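Side-chain contacts in PDZ domain protein (PDB 4L8N), which is of unknown function but combines N- and C-terminal PDZ domains with a DUF4136 domain and has a magnesium-binding site: residues 258-263 against 287-292; 264-269 against 275-280; 312-317 against 409-414. All coordinates share one frame; numbering follows the deposited sequence.

Contact 1: 258-263 against 287-292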
loop_
_atom_site.group_PDB
_atom_site.type_symbol
_atom_site.label_atom_id
_atom_site.label_comp_id
_atom_site.label_asym_id
_atom_site.label_seq_id
_atom_site.Cartn_x
_atom_site.Cartn_y
_atom_site.Cartn_z
ATOM N N VAL A 258 16.713 0.352 -12.437
ATOM C CA VAL A 258 15.938 1.399 -11.781
ATOM C C VAL A 258 16.650 1.707 -10.473
ATOM O O VAL A 258 16.818 0.816 -9.626
ATOM C CB VAL A 258 14.447 1.030 -11.586
ATOM C CG1 VAL A 258 13.724 2.117 -10.792
ATOM C CG2 VAL A 258 13.768 0.804 -12.931
ATOM N N LEU A 259 17.138 2.953 -10.348
ATOM C CA LEU A 259 17.880 3.413 -9.171
ATOM C C LEU A 259 16.940 3.769 -8.038
ATOM O O LEU A 259 17.175 3.404 -6.887
ATOM C CB LEU A 259 18.755 4.638 -9.502
ATOM C CG LEU A 259 19.807 4.495 -10.598
ATOM C CD1 LEU A 259 20.386 5.826 -10.914
ATOM C CD2 LEU A 259 20.957 3.598 -10.162
ATOM N N TRP A 260 15.880 4.482 -8.378
ATOM C CA TRP A 260 14.917 5.028 -7.441
ATOM C C TRP A 260 13.565 5.145 -8.133
ATOM O O TRP A 260 13.487 5.565 -9.311
ATOM C CB TRP A 260 15.431 6.424 -7.002
ATOM C CG TRP A 260 14.634 7.139 -5.943
ATOM C CD1 TRP A 260 14.911 7.179 -4.609
ATOM C CD2 TRP A 260 13.573 8.077 -6.161
ATOM N NE1 TRP A 260 14.050 8.033 -3.971
ATOM C CE2 TRP A 260 13.204 8.590 -4.897
ATOM C CE3 TRP A 260 12.879 8.522 -7.300
ATOM C CZ2 TRP A 260 12.200 9.545 -4.744
ATOM C CZ3 TRP A 260 11.840 9.420 -7.136
ATOM C CH2 TRP A 260 11.546 9.960 -5.877
ATOM N N GLU A 261 12.508 4.758 -7.397
ATOM C CA GLU A 261 11.131 4.785 -7.863
ATOM C C GLU A 261 10.243 5.182 -6.709
ATOM O O GLU A 261 10.413 4.683 -5.596
ATOM C CB GLU A 261 10.721 3.407 -8.452
ATOM C CG GLU A 261 9.392 3.399 -9.212
ATOM C CD GLU A 261 8.997 2.107 -9.914
ATOM O OE1 GLU A 261 9.774 1.634 -10.770
ATOM O OE2 GLU A 261 7.880 1.603 -9.661
ATOM N N CYS A 262 9.344 6.133 -6.961
ATOM C CA CYS A 262 8.371 6.609 -5.993
ATOM C C CYS A 262 6.999 6.552 -6.620
ATOM O O CYS A 262 6.780 7.096 -7.714
ATOM C CB CYS A 262 8.698 8.004 -5.474
ATOM S SG CYS A 262 7.710 8.497 -4.031
ATOM N N GLU A 263 6.103 5.797 -5.963
ATOM C CA GLU A 263 4.740 5.551 -6.415
ATOM C C GLU A 263 3.747 5.992 -5.359
ATOM O O GLU A 263 3.820 5.578 -4.210
ATOM C CB GLU A 263 4.548 4.056 -6.743
ATOM C CG GLU A 263 3.354 3.737 -7.624
ATOM C CD GLU A 263 3.080 2.259 -7.803
ATOM O OE1 GLU A 263 3.895 1.565 -8.453
ATOM O OE2 GLU A 263 2.020 1.801 -7.324
HETATM N N MSE A 287 11.499 14.896 -2.348
HETATM C CA MSE A 287 12.280 15.246 -1.147
HETATM C C MSE A 287 13.100 14.030 -0.684
HETATM O O MSE A 287 14.075 14.187 0.058
HETATM C CB MSE A 287 11.378 15.764 -0.027
HETATM C CG MSE A 287 11.193 17.267 -0.092
HETATM SE SE MSE A 287 9.996 17.998 1.258
HETATM C CE MSE A 287 11.084 17.744 2.690
ATOM N N GLN A 288 12.715 12.811 -1.154
ATOM C CA GLN A 288 13.456 11.609 -0.815
ATOM C C GLN A 288 14.469 11.242 -1.894
ATOM O O GLN A 288 15.083 10.190 -1.786
ATOM C CB GLN A 288 12.544 10.440 -0.460
ATOM C CG GLN A 288 11.924 10.640 0.916
ATOM C CD GLN A 288 11.589 9.354 1.568
ATOM O OE1 GLN A 288 12.218 8.948 2.550
ATOM N NE2 GLN A 288 10.605 8.674 1.005
ATOM N N TYR A 289 14.703 12.123 -2.894
ATOM C CA TYR A 289 15.777 11.923 -3.867
ATOM C C TYR A 289 16.860 12.987 -3.622
ATOM O O TYR A 289 16.545 14.178 -3.719
ATOM C CB TYR A 289 15.310 11.924 -5.343
ATOM C CG TYR A 289 16.429 11.425 -6.235
ATOM C CD1 TYR A 289 16.722 10.063 -6.320
ATOM C CD2 TYR A 289 17.319 12.320 -6.843
ATOM C CE1 TYR A 289 17.822 9.599 -7.050
ATOM C CE2 TYR A 289 18.428 11.864 -7.570
ATOM C CZ TYR A 289 18.667 10.500 -7.677
ATOM O OH TYR A 289 19.748 10.024 -8.392
ATOM N N PRO A 290 18.124 12.636 -3.267
ATOM C CA PRO A 290 18.729 11.300 -3.156
ATOM C C PRO A 290 18.663 10.640 -1.771
ATOM O O PRO A 290 19.113 9.503 -1.625
ATOM C CB PRO A 290 20.186 11.587 -3.519
ATOM C CG PRO A 290 20.432 12.958 -2.994
ATOM C CD PRO A 290 19.135 13.690 -3.042
ATOM N N TYR A 291 18.121 11.336 -0.758
ATOM C CA TYR A 291 18.103 10.793 0.588
ATOM C C TYR A 291 16.737 10.198 0.941
ATOM O O TYR A 291 15.810 10.919 1.293
ATOM C CB TYR A 291 18.537 11.872 1.586
ATOM C CG TYR A 291 18.686 11.381 3.011
ATOM C CD1 TYR A 291 19.476 10.276 3.310
ATOM C CD2 TYR A 291 18.074 12.054 4.067
ATOM C CE1 TYR A 291 19.622 9.827 4.620
ATOM C CE2 TYR A 291 18.217 11.618 5.382
ATOM C CZ TYR A 291 18.994 10.505 5.657
ATOM O OH TYR A 291 19.148 10.095 6.962
ATOM N N THR A 292 16.643 8.857 0.834
ATOM C CA THR A 292 15.475 8.041 1.132
ATOM C C THR A 292 15.639 7.374 2.501
ATOM O O THR A 292 16.564 6.579 2.692
ATOM C CB THR A 292 15.270 6.983 0.014
ATOM O OG1 THR A 292 15.071 7.621 -1.248
ATOM C CG2 THR A 292 14.095 6.058 0.276
#
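Trp260 and Tyr289 form a T-shaped (edge-to-face) aromatic pair that joins strand 258-268, in the DUF4136 part of a large mixed sheet, to the loop following helix 274-285. Tyr289 supplies the edge: its CD1 lies 3.6 Å from Trp260 CG, over one face of the indole. The two planes stand at 74°, and the centroids of the tyrosine ring and the five-membered ring of Trp260 are 5.0 Å apart. The contact continues across the indole, since Tyr289 CB sits over the six-membered ring as a CH-pi donor, 4.1 Å from that ring's centroid. One tyrosine thus covers both halves of one face. Backbone N of Cys262 lies over the other face. Trp260 CG is anti to its backbone N (chi1 -176°), which carries the indole out from the strand toward the loop.

There the indole N-H is held by a pair of oxygens. Its stronger bond goes from Trp260 NE1 to Thr292 OG1, 2.9 Å away and in the indole plane; a weak one goes from NE1 to Gln288 O at 3.2 Å.

In the second shell, Ile248 and Val135, on the two neighbouring strands, touch the same indole. Phe142 meets the Tyr289 ring, and a cis peptide bond links Tyr289 to Pro290. The threonine hydroxyl is itself fixed, because Thr292 OG1 donates to Gln288 O at 2.6 Å.

Contact 2: 264-269 against 275-280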
loop_
_atom_site.group_PDB
_atom_site.type_symbol
_atom_site.label_atom_id
_atom_site.label_comp_id
_atom_site.label_asym_id
_atom_site.label_seq_id
_atom_site.Cartn_x
_atom_site.Cartn_y
_atom_site.Cartn_z
ATOM N N ALA A 264 2.846 6.861 -5.757
ATOM C CA ALA A 264 1.751 7.341 -4.920
ATOM C C ALA A 264 0.469 6.625 -5.339
ATOM O O ALA A 264 0.142 6.572 -6.543
ATOM C CB ALA A 264 1.593 8.848 -5.057
ATOM N N ASN A 265 -0.209 6.025 -4.352
ATOM C CA ASN A 265 -1.479 5.335 -4.544
ATOM C C ASN A 265 -2.494 5.956 -3.606
ATOM O O ASN A 265 -2.402 5.829 -2.378
ATOM C CB ASN A 265 -1.349 3.833 -4.362
ATOM C CG ASN A 265 -0.568 3.200 -5.488
ATOM O OD1 ASN A 265 -1.066 3.061 -6.619
ATOM N ND2 ASN A 265 0.675 2.808 -5.194
ATOM N N GLU A 266 -3.428 6.696 -4.208
ATOM C CA GLU A 266 -4.426 7.495 -3.508
ATOM C C GLU A 266 -5.850 6.930 -3.640
ATOM O O GLU A 266 -6.259 6.561 -4.740
ATOM C CB GLU A 266 -4.360 8.920 -4.090
ATOM C CG GLU A 266 -4.567 10.020 -3.078
ATOM C CD GLU A 266 -3.462 10.206 -2.063
ATOM O OE1 GLU A 266 -2.385 10.713 -2.449
ATOM O OE2 GLU A 266 -3.701 9.915 -0.866
ATOM N N LEU A 267 -6.589 6.844 -2.514
ATOM C CA LEU A 267 -8.003 6.391 -2.511
ATOM C C LEU A 267 -8.899 7.626 -2.555
ATOM O O LEU A 267 -8.934 8.411 -1.599
ATOM C CB LEU A 267 -8.361 5.493 -1.308
ATOM C CG LEU A 267 -7.745 4.095 -1.250
ATOM C CD1 LEU A 267 -8.339 3.311 -0.104
ATOM C CD2 LEU A 267 -7.968 3.324 -2.528
ATOM N N LEU A 268 -9.591 7.809 -3.679
ATOM C CA LEU A 268 -10.373 9.009 -3.919
ATOM C C LEU A 268 -11.879 8.899 -3.737
ATOM O O LEU A 268 -12.522 7.910 -4.112
ATOM C CB LEU A 268 -10.087 9.524 -5.320
ATOM C CG LEU A 268 -9.038 10.609 -5.372
ATOM C CD1 LEU A 268 -7.646 10.047 -5.222
ATOM C CD2 LEU A 268 -9.106 11.318 -6.654
ATOM N N GLU A 269 -12.422 10.012 -3.209
ATOM C CA GLU A 269 -13.834 10.295 -2.932
ATOM C C GLU A 269 -14.498 10.880 -4.184
ATOM O O GLU A 269 -15.615 10.476 -4.513
ATOM C CB GLU A 269 -13.991 11.264 -1.733
ATOM C CG GLU A 269 -13.187 10.889 -0.495
ATOM C CD GLU A 269 -13.442 11.767 0.713
ATOM O OE1 GLU A 269 -12.803 12.839 0.824
ATOM O OE2 GLU A 269 -14.279 11.377 1.558
ATOM N N ASP A 275 -2.671 16.209 -13.399
ATOM C CA ASP A 275 -1.741 17.338 -13.530
ATOM C C ASP A 275 -1.681 18.111 -12.211
ATOM O O ASP A 275 -0.576 18.400 -11.730
ATOM C CB ASP A 275 -2.072 18.264 -14.731
ATOM C CG ASP A 275 -3.519 18.716 -14.913
ATOM O OD1 ASP A 275 -4.214 18.924 -13.895
ATOM O OD2 ASP A 275 -3.917 18.969 -16.072
ATOM N N GLU A 276 -2.859 18.366 -11.593
ATOM C CA GLU A 276 -2.979 19.049 -10.308
ATOM C C GLU A 276 -2.315 18.216 -9.224
ATOM O O GLU A 276 -1.542 18.758 -8.434
ATOM C CB GLU A 276 -4.447 19.351 -9.967
ATOM C CG GLU A 276 -4.985 20.558 -10.727
ATOM C CD GLU A 276 -6.461 20.886 -10.591
ATOM O OE1 GLU A 276 -7.051 20.618 -9.518
ATOM O OE2 GLU A 276 -7.016 21.472 -11.549
ATOM N N TYR A 277 -2.544 16.893 -9.250
ATOM C CA TYR A 277 -1.953 15.937 -8.319
ATOM C C TYR A 277 -0.410 16.002 -8.397
ATOM O O TYR A 277 0.225 16.135 -7.350
ATOM C CB TYR A 277 -2.472 14.488 -8.575
ATOM C CG TYR A 277 -2.016 13.551 -7.476
ATOM C CD1 TYR A 277 -2.751 13.414 -6.305
ATOM C CD2 TYR A 277 -0.784 12.900 -7.552
ATOM C CE1 TYR A 277 -2.284 12.641 -5.244
ATOM C CE2 TYR A 277 -0.305 12.130 -6.493
ATOM C CZ TYR A 277 -1.049 12.027 -5.331
ATOM O OH TYR A 277 -0.575 11.315 -4.261
ATOM N N ALA A 278 0.174 15.897 -9.629
ATOM C CA ALA A 278 1.628 15.957 -9.892
ATOM C C ALA A 278 2.238 17.281 -9.367
ATOM O O ALA A 278 3.245 17.242 -8.649
ATOM C CB ALA A 278 1.924 15.799 -11.388
ATOM N N ARG A 279 1.593 18.436 -9.678
ATOM C CA ARG A 279 2.029 19.763 -9.235
ATOM C C ARG A 279 2.232 19.827 -7.721
ATOM O O ARG A 279 3.230 20.394 -7.282
ATOM C CB ARG A 279 1.021 20.854 -9.650
ATOM C CG ARG A 279 1.098 21.239 -11.104
ATOM C CD ARG A 279 0.451 22.586 -11.328
ATOM N NE ARG A 279 0.230 22.850 -12.755
ATOM C CZ ARG A 279 1.132 23.389 -13.572
ATOM N NH1 ARG A 279 2.337 23.728 -13.114
ATOM N NH2 ARG A 279 0.839 23.594 -14.848
ATOM N N VAL A 280 1.303 19.232 -6.935
ATOM C CA VAL A 280 1.337 19.229 -5.471
ATOM C C VAL A 280 2.356 18.219 -4.932
ATOM O O VAL A 280 3.147 18.567 -4.066
ATOM C CB VAL A 280 -0.083 18.974 -4.873
ATOM C CG1 VAL A 280 -0.073 18.859 -3.350
ATOM C CG2 VAL A 280 -1.062 20.052 -5.303
#
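Tyr277, which gives up the most surface here, reaches from helix 274-285 to strand 258-268 and meets Glu266 and Ala264 with its phenol end. The Tyr277 hydroxyl donates to the carboxylate, OH to Glu266 OE1 being 2.6 Å, and approaches that oxygen nearly in line with its C-O bond. OE1 lies at the edge of the phenol, close to the ring plane, and also comes within 3.4 Å of Tyr277 CE1. The carboxylate plane is turned 49° from that of the ring, so the two flat groups do not stack.

In Glu266 the bend at chi2 (69°) turns the carboxylate so that OE1 meets the hydroxyl; CG itself is 4.1 Å from Tyr277 CE1. Ala264, two residues earlier on the same strand face, flanks the other side of the phenol end. Its CB is 3.4 Å from Tyr277 OH and 4.1 Å from Tyr277 CE2.

The buried carboxylate has a second partner, this one charged, for Glu266 OE2 makes a salt bridge with Arg215 of the second subunit. That cation would probably favour the ionised acid. Within the chain, His281 stacks on the Tyr277 ring, and Leu242 and Phe131 on the flanking strands touch it. This is the helix-on-sheet packing of a two-layer arrangement, a helix packed on the face of the sheet whose strand directly precedes it in the chain, here beside the second subunit.

Contact 3: 312-317 against 409-414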
loop_
_atom_site.group_PDB
_atom_site.type_symbol
_atom_site.label_atom_id
_atom_site.label_comp_id
_atom_site.label_asym_id
_atom_site.label_seq_id
_atom_site.Cartn_x
_atom_site.Cartn_y
_atom_site.Cartn_z
ATOM N N ILE A 312 15.806 42.515 19.666
ATOM C CA ILE A 312 15.959 42.553 21.126
ATOM C C ILE A 312 15.783 41.145 21.706
ATOM O O ILE A 312 14.862 40.411 21.326
ATOM C CB ILE A 312 14.964 43.570 21.803
ATOM C CG1 ILE A 312 15.169 45.015 21.307
ATOM C CG2 ILE A 312 15.029 43.529 23.344
ATOM C CD1 ILE A 312 13.886 45.918 21.380
ATOM N N SER A 313 16.674 40.794 22.642
ATOM C CA SER A 313 16.631 39.587 23.451
ATOM C C SER A 313 16.330 40.028 24.904
ATOM O O SER A 313 16.845 41.055 25.349
ATOM C CB SER A 313 17.925 38.805 23.314
ATOM O OG SER A 313 17.998 38.248 22.010
ATOM N N TYR A 314 15.429 39.325 25.595
ATOM C CA TYR A 314 14.965 39.693 26.942
ATOM C C TYR A 314 15.477 38.700 27.989
ATOM O O TYR A 314 15.753 37.548 27.637
ATOM C CB TYR A 314 13.412 39.748 26.970
ATOM C CG TYR A 314 12.789 40.652 25.923
ATOM C CD1 TYR A 314 12.467 40.171 24.659
ATOM C CD2 TYR A 314 12.525 41.988 26.195
ATOM C CE1 TYR A 314 11.918 41.002 23.684
ATOM C CE2 TYR A 314 11.966 42.826 25.232
ATOM C CZ TYR A 314 11.649 42.327 23.981
ATOM O OH TYR A 314 11.081 43.143 23.029
ATOM N N ASP A 315 15.597 39.131 29.270
ATOM C CA ASP A 315 16.059 38.266 30.370
ATOM C C ASP A 315 14.939 37.316 30.782
ATOM O O ASP A 315 13.874 37.775 31.170
ATOM C CB ASP A 315 16.527 39.116 31.579
ATOM C CG ASP A 315 17.496 38.469 32.569
ATOM O OD1 ASP A 315 17.355 37.254 32.840
ATOM O OD2 ASP A 315 18.339 39.204 33.143
ATOM N N ILE A 316 15.181 35.995 30.713
ATOM C CA ILE A 316 14.225 34.931 31.080
ATOM C C ILE A 316 13.600 35.176 32.489
ATOM O O ILE A 316 12.451 34.794 32.718
ATOM C CB ILE A 316 14.894 33.519 30.964
ATOM C CG1 ILE A 316 13.863 32.361 31.113
ATOM C CG2 ILE A 316 16.134 33.358 31.873
ATOM C CD1 ILE A 316 14.382 30.917 30.783
ATOM N N ASP A 317 14.344 35.835 33.397
ATOM C CA ASP A 317 13.896 36.130 34.758
ATOM C C ASP A 317 13.324 37.570 34.806
ATOM O O ASP A 317 12.098 37.701 34.869
ATOM C CB ASP A 317 15.039 35.900 35.774
ATOM C CG ASP A 317 15.840 34.619 35.543
ATOM O OD1 ASP A 317 15.225 33.520 35.542
ATOM O OD2 ASP A 317 17.075 34.716 35.355
ATOM N N PRO A 409 -0.618 42.808 27.295
ATOM C CA PRO A 409 -0.323 42.575 25.875
ATOM C C PRO A 409 0.979 43.212 25.361
ATOM O O PRO A 409 1.075 43.501 24.166
ATOM C CB PRO A 409 -1.534 43.225 25.183
ATOM C CG PRO A 409 -2.415 43.813 26.297
ATOM C CD PRO A 409 -1.506 43.977 27.442
ATOM N N ALA A 410 1.979 43.419 26.233
ATOM C CA ALA A 410 3.250 44.033 25.860
ATOM C C ALA A 410 3.934 43.327 24.685
ATOM O O ALA A 410 4.414 44.004 23.766
ATOM C CB ALA A 410 4.179 44.054 27.055
ATOM N N PHE A 411 3.919 41.973 24.674
ATOM C CA PHE A 411 4.563 41.206 23.623
ATOM C C PHE A 411 3.699 41.070 22.370
ATOM O O PHE A 411 4.197 40.583 21.354
ATOM C CB PHE A 411 4.997 39.836 24.145
ATOM C CG PHE A 411 6.108 39.881 25.176
ATOM C CD1 PHE A 411 7.419 40.179 24.804
ATOM C CD2 PHE A 411 5.852 39.587 26.512
ATOM C CE1 PHE A 411 8.442 40.213 25.755
ATOM C CE2 PHE A 411 6.887 39.599 27.461
ATOM C CZ PHE A 411 8.172 39.912 27.072
ATOM N N SER A 412 2.463 41.574 22.381
ATOM C CA SER A 412 1.582 41.502 21.192
ATOM C C SER A 412 2.162 42.287 19.978
ATOM O O SER A 412 1.678 42.107 18.866
ATOM C CB SER A 412 0.163 41.987 21.510
ATOM O OG SER A 412 0.132 43.391 21.724
ATOM N N TYR A 413 3.197 43.123 20.194
ATOM C CA TYR A 413 3.907 43.900 19.167
ATOM C C TYR A 413 4.503 42.943 18.108
ATOM O O TYR A 413 4.651 43.315 16.944
ATOM C CB TYR A 413 5.007 44.793 19.809
ATOM C CG TYR A 413 6.328 44.097 20.106
ATOM C CD1 TYR A 413 7.336 44.026 19.144
ATOM C CD2 TYR A 413 6.576 43.526 21.354
ATOM C CE1 TYR A 413 8.540 43.367 19.402
ATOM C CE2 TYR A 413 7.776 42.864 21.623
ATOM C CZ TYR A 413 8.759 42.796 20.646
ATOM O OH TYR A 413 9.952 42.175 20.911
ATOM N N LEU A 414 4.828 41.709 18.526
ATOM C CA LEU A 414 5.342 40.658 17.662
ATOM C C LEU A 414 4.380 40.369 16.528
ATOM O O LEU A 414 4.825 39.911 15.467
ATOM C CB LEU A 414 5.597 39.375 18.471
ATOM C CG LEU A 414 6.764 39.447 19.473
ATOM C CD1 LEU A 414 6.626 38.382 20.524
ATOM C CD2 LEU A 414 8.122 39.390 18.780
#
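Tyr314 leaves strand 312-315 toward residues 409-414, a loop that runs into a 3-10 turn, where Phe411 and, on the 3-10 part, Tyr413 receive it. From CB the ring is set anti to the carbonyl carbon, beside the backbone N (chi1 -54°), and the phenol extends across to the loop. The first ring atom to meet a partner is Tyr314 CD1, 4.2 Å from Phe411 CE1. Next comes Tyr314 CE1, at 4.1 Å from the same Phe411 CE1, which lies over the centre of the phenol face. The phenylalanine presents its edge, and with the planes at 89° the pair is an almost perfectly T-shaped stack, the centroids of Tyr314 and Phe411 being 5.5 Å apart. Ile312 CG2 covers the opposite face of the phenol, 3.6 Å above its plane, so the ring is gripped from both sides.

The strand belongs to a small antiparallel sheet with strands 104-105 and 322-325, in what is probably the C-terminal PDZ domain. Leu110 of helix 107-113 and Ile342 and Ile345 of strand 341-345 also touch Tyr314.

Further out, Tyr314 CZ is 3.5 Å from Tyr413 OH, which sits at the edge of the phenol near its plane. At the tip, Tyr314 OH donates to Tyr413 OH at 2.6 Å, the two side chains coming from opposite directions. The chain of hydroxyls ends in a carboxylate, Tyr413 OH being hydrogen-bonded to Glu107 OE2, and Phe431 meets the Tyr413 ring edge-to-face.

Contacts 1 and 2 divide strand 258-268 between them: residues 258-263 face the loop after helix 274-285, and residues 264-269 face the helix itself. Contact 2 is nested within the chain loop closed by contact 1, and their centres are 18 Å apart. Together they hold helix 274-285 and its following loop against strand 258-268, and both touch the second subunit. Contact 3 follows later in the chain, on the opposite side of the chain's centre, contact 3 having its own centre 44 Å from those of the other two. The same mixed sheet runs on to strands 429-435 and 341-345 beside contact 3, linking the two distant regions.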